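Long-range contact in lipocalin allergen (Canis lupus familiaris, PDB 4ODD), which is a dog dander allergen of the lipocalin family and probably binds small molecules, as family members generally do: residues R35-G40 against Y55-G60. Sequence-based numbering, arbitrary orientation.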
ATOM      1  N   ARG A  35       4.286  -7.825  -0.487  1.00 36.39           N
ATOM      2  CA  ARG A  35       3.123  -8.594  -0.076  1.00 40.29           C
ATOM      3  C   ARG A  35       2.729  -8.097   1.327  1.00 39.79           C
ATOM      4  O   ARG A  35       3.005  -8.737   2.344  1.00 44.99           O
ATOM      5  CB  ARG A  35       3.429 -10.099  -0.091  1.00 43.14           C
ATOM      6  CG  ARG A  35       2.196 -10.997  -0.102  1.00 43.60           C
ATOM      7  CD  ARG A  35       2.574 -12.452  -0.286  1.00 54.37           C
ATOM      8  NE  ARG A  35       1.431 -13.353  -0.157  1.00 56.00           N
ATOM      9  CZ  ARG A  35       0.692 -13.785  -1.177  1.00 50.28           C
ATOM     10  NH1 ARG A  35       0.964 -13.395  -2.416  1.00 41.41           N
ATOM     11  NH2 ARG A  35      -0.331 -14.607  -0.958  1.00 55.45           N
ATOM     12  N   ILE A  36       2.096  -6.930   1.351  1.00 46.30           N
ATOM     13  CA  ILE A  36       1.897  -6.151   2.565  1.00 49.99           C
ATOM     14  C   ILE A  36       0.509  -6.323   3.160  1.00 50.14           C
ATOM     15  O   ILE A  36      -0.515  -6.127   2.488  1.00 47.34           O
ATOM     16  CB  ILE A  36       2.069  -4.647   2.282  1.00 49.72           C
ATOM     17  CG1 ILE A  36       3.480  -4.354   1.803  1.00 51.90           C
ATOM     18  CG2 ILE A  36       1.765  -3.836   3.532  1.00 51.36           C
ATOM     19  CD1 ILE A  36       4.512  -4.857   2.740  1.00 47.08           C
ATOM     20  N   TYR A  37       0.462  -6.666   4.435  1.00 41.19           N
ATOM     21  CA  TYR A  37      -0.822  -6.729   5.110  1.00 41.07           C
ATOM     22  C   TYR A  37      -0.928  -5.542   6.029  1.00 37.33           C
ATOM     23  O   TYR A  37      -0.282  -5.481   7.078  1.00 39.60           O
ATOM     24  CB  TYR A  37      -0.982  -8.041   5.868  1.00 35.83           C
ATOM     25  CG  TYR A  37      -1.026  -9.226   4.931  1.00 47.31           C
ATOM     26  CD1 TYR A  37      -2.214  -9.581   4.284  1.00 44.25           C
ATOM     27  CD2 TYR A  37       0.115  -9.986   4.677  1.00 42.39           C
ATOM     28  CE1 TYR A  37      -2.269 -10.675   3.421  1.00 44.08           C
ATOM     29  CE2 TYR A  37       0.065 -11.073   3.825  1.00 41.90           C
ATOM     30  CZ  TYR A  37      -1.123 -11.409   3.197  1.00 48.93           C
ATOM     31  OH  TYR A  37      -1.142 -12.488   2.348  1.00 49.08           O
ATOM     32  N   LEU A  38      -1.724  -4.576   5.609  1.00 30.79           N
ATOM     33  CA  LEU A  38      -1.910  -3.384   6.408  1.00 34.97           C
ATOM     34  C   LEU A  38      -2.612  -3.648   7.708  1.00 39.26           C
ATOM     35  O   LEU A  38      -3.477  -4.529   7.806  1.00 37.29           O
ATOM     36  CB  LEU A  38      -2.628  -2.306   5.615  1.00 29.43           C
ATOM     37  CG  LEU A  38      -1.457  -1.385   5.265  1.00 45.92           C
ATOM     38  CD1 LEU A  38      -1.399  -1.085   3.772  1.00 38.99           C
ATOM     39  CD2 LEU A  38      -1.450  -0.116   6.131  1.00 36.01           C
ATOM     40  N   ARG A  39      -2.205  -2.891   8.715  1.00 40.12           N
ATOM     41  CA  ARG A  39      -2.932  -2.869   9.973  1.00 44.72           C
ATOM     42  C   ARG A  39      -3.488  -1.477  10.182  1.00 46.71           C
ATOM     43  O   ARG A  39      -4.663  -1.317  10.515  1.00 45.21           O
ATOM     44  CB  ARG A  39      -2.043  -3.289  11.140  1.00 42.02           C
ATOM     45  CG  ARG A  39      -1.735  -4.798  11.144  1.00 46.82           C
ATOM     46  CD  ARG A  39      -3.013  -5.620  11.296  1.00 42.92           C
ATOM     47  NE  ARG A  39      -2.763  -7.051  11.294  1.00 49.70           N
ATOM     48  CZ  ARG A  39      -2.949  -7.839  10.243  1.00 47.41           C
ATOM     49  NH1 ARG A  39      -3.383  -7.335   9.099  1.00 47.52           N
ATOM     50  NH2 ARG A  39      -2.696  -9.135  10.331  1.00 47.69           N
ATOM     51  N   GLY A  40      -2.657  -0.458   9.965  1.00 36.28           N
ATOM     52  CA  GLY A  40      -3.141   0.898  10.109  1.00 35.16           C
ATOM     53  C   GLY A  40      -2.201   1.969   9.619  1.00 43.34           C
ATOM     54  O   GLY A  40      -1.024   1.731   9.356  1.00 42.08           O
ATOM     55  N   TYR A  55       2.017  -6.029   8.275  1.00 38.47           N
ATOM     56  CA  TYR A  55       2.781  -7.277   8.353  1.00 46.27           C
ATOM     57  C   TYR A  55       3.243  -7.734   6.969  1.00 41.16           C
ATOM     58  O   TYR A  55       2.557  -7.530   5.966  1.00 45.63           O
ATOM     59  CB  TYR A  55       1.954  -8.392   9.009  1.00 46.32           C
ATOM     60  CG  TYR A  55       1.813  -8.285  10.515  1.00 52.71           C
ATOM     61  CD1 TYR A  55       2.734  -8.890  11.366  1.00 58.36           C
ATOM     62  CD2 TYR A  55       0.749  -7.601  11.087  1.00 53.99           C
ATOM     63  CE1 TYR A  55       2.609  -8.806  12.747  1.00 55.60           C
ATOM     64  CE2 TYR A  55       0.610  -7.508  12.470  1.00 52.60           C
ATOM     65  CZ  TYR A  55       1.548  -8.111  13.293  1.00 60.18           C
ATOM     66  OH  TYR A  55       1.418  -8.017  14.664  1.00 59.33           O
ATOM     67  N   VAL A  56       4.429  -8.321   6.925  1.00 45.09           N
ATOM     68  CA  VAL A  56       4.873  -9.090   5.769  1.00 53.85           C
ATOM     69  C   VAL A  56       5.202 -10.488   6.248  1.00 51.27           C
ATOM     70  O   VAL A  56       5.663 -10.670   7.381  1.00 60.20           O
ATOM     71  CB  VAL A  56       6.156  -8.511   5.124  1.00 54.57           C
ATOM     72  CG1 VAL A  56       5.827  -7.341   4.244  1.00 50.70           C
ATOM     73  CG2 VAL A  56       7.161  -8.116   6.206  1.00 59.00           C
ATOM     74  N   LYS A  57       4.956 -11.477   5.394  1.00 64.71           N
ATOM     75  CA  LYS A  57       5.383 -12.838   5.694  1.00 69.64           C
ATOM     76  C   LYS A  57       6.861 -12.951   5.295  1.00 70.95           C
ATOM     77  O   LYS A  57       7.209 -12.787   4.129  1.00 68.07           O
ATOM     78  CB  LYS A  57       4.510 -13.888   4.973  1.00 64.85           C
ATOM     79  CG  LYS A  57       3.025 -13.994   5.430  1.00 65.56           C
ATOM     80  CD  LYS A  57       2.260 -15.061   4.589  1.00 99.63           C
ATOM     81  CE  LYS A  57       0.726 -14.889   4.571  1.00 92.63           C
ATOM     82  NZ  LYS A  57       0.060 -15.656   3.445  1.00 77.26           N
ATOM     83  N   VAL A  58       7.728 -13.185   6.275  1.00 62.52           N
ATOM     84  CA  VAL A  58       9.154 -13.344   6.009  1.00 73.11           C
ATOM     85  C   VAL A  58       9.622 -14.757   6.344  1.00 73.68           C
ATOM     86  O   VAL A  58       9.857 -15.084   7.513  1.00 76.50           O
ATOM     87  CB  VAL A  58      10.004 -12.326   6.802  1.00 70.82           C
ATOM     88  CG1 VAL A  58      11.485 -12.676   6.694  1.00 73.56           C
ATOM     89  CG2 VAL A  58       9.735 -10.906   6.311  1.00 52.59           C
ATOM     90  N   ASP A  59       9.761 -15.582   5.309  1.00 69.57           N
ATOM     91  CA  ASP A  59      10.099 -16.992   5.471  1.00 76.25           C
ATOM     92  C   ASP A  59       8.997 -17.701   6.251  1.00 80.61           C
ATOM     93  O   ASP A  59       9.260 -18.410   7.231  1.00 76.64           O
ATOM     94  CB  ASP A  59      11.462 -17.160   6.151  1.00 82.32           C
ATOM     95  CG  ASP A  59      12.614 -16.606   5.306  1.00 89.14           C
ATOM     96  OD1 ASP A  59      12.553 -16.709   4.055  1.00 79.26           O
ATOM     97  OD2 ASP A  59      13.583 -16.061   5.888  1.00 95.72           O
ATOM     98  N   GLY A  60       7.758 -17.489   5.804  1.00 88.23           N
ATOM     99  CA  GLY A  60       6.582 -18.065   6.434  1.00 85.85           C
ATOM    100  C   GLY A  60       6.257 -17.504   7.810  1.00 94.75           C
ATOM    101  O   GLY A  60       5.389 -18.039   8.506  1.00 96.23           O
TER
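Tyr37 and Tyr55 exchange two backbone hydrogen bonds: Tyr37 N gives to Tyr55 O at 2.7 Å, and Tyr55 N gives to Tyr37 O at 2.6 Å. They form an antiparallel hydrogen-bonded pair, and both tyrosine side chains leave on the same face of the sheet, CB to CB 4.3 Å. Arg39 reaches the Tyr55 ring from the same face. The bend of its chain at chi2 (-62°) carries NE and the guanidinium to CD2 and CE2 of the ring, with CG also close by; Arg39 NE lies 3.6 Å from Tyr55 CD2. That carbon sits over one face of the guanidinium, the two planes being 49° apart. Arg39 NH1 donates to Leu38 O at 3.1 Å, from above the carbonyl plane, and also forms a salt bridge with Asp152, while Arg39 NE donates to Pro155 O. Strands 36-44 and 49-57 thus make a beta hairpin in the curled antiparallel sheet of the lipocalin barrel; farther along, Arg39 and Gly40 both face Asn53 in a classic beta bulge. The C-terminal segment packs against the tyrosine face, where Thr151 hydrogen-bonds Tyr37 OH and Cys154, disulfide-bonded to Cys62, touches Arg39. Lys57, extended beyond CG, passes the hydroxyl end of the Tyr37 side chain at a slant, its CE 3.9 Å from Tyr37 CE2. Its ammonium also approaches a like charge, Lys57 NZ standing 4.5 Å from Arg35 NE near the guanidinium plane. On the opposite face, Ile36 and Val56 run alongside each other, and Val56 CG1 rests 3.7 Å from Arg35 O.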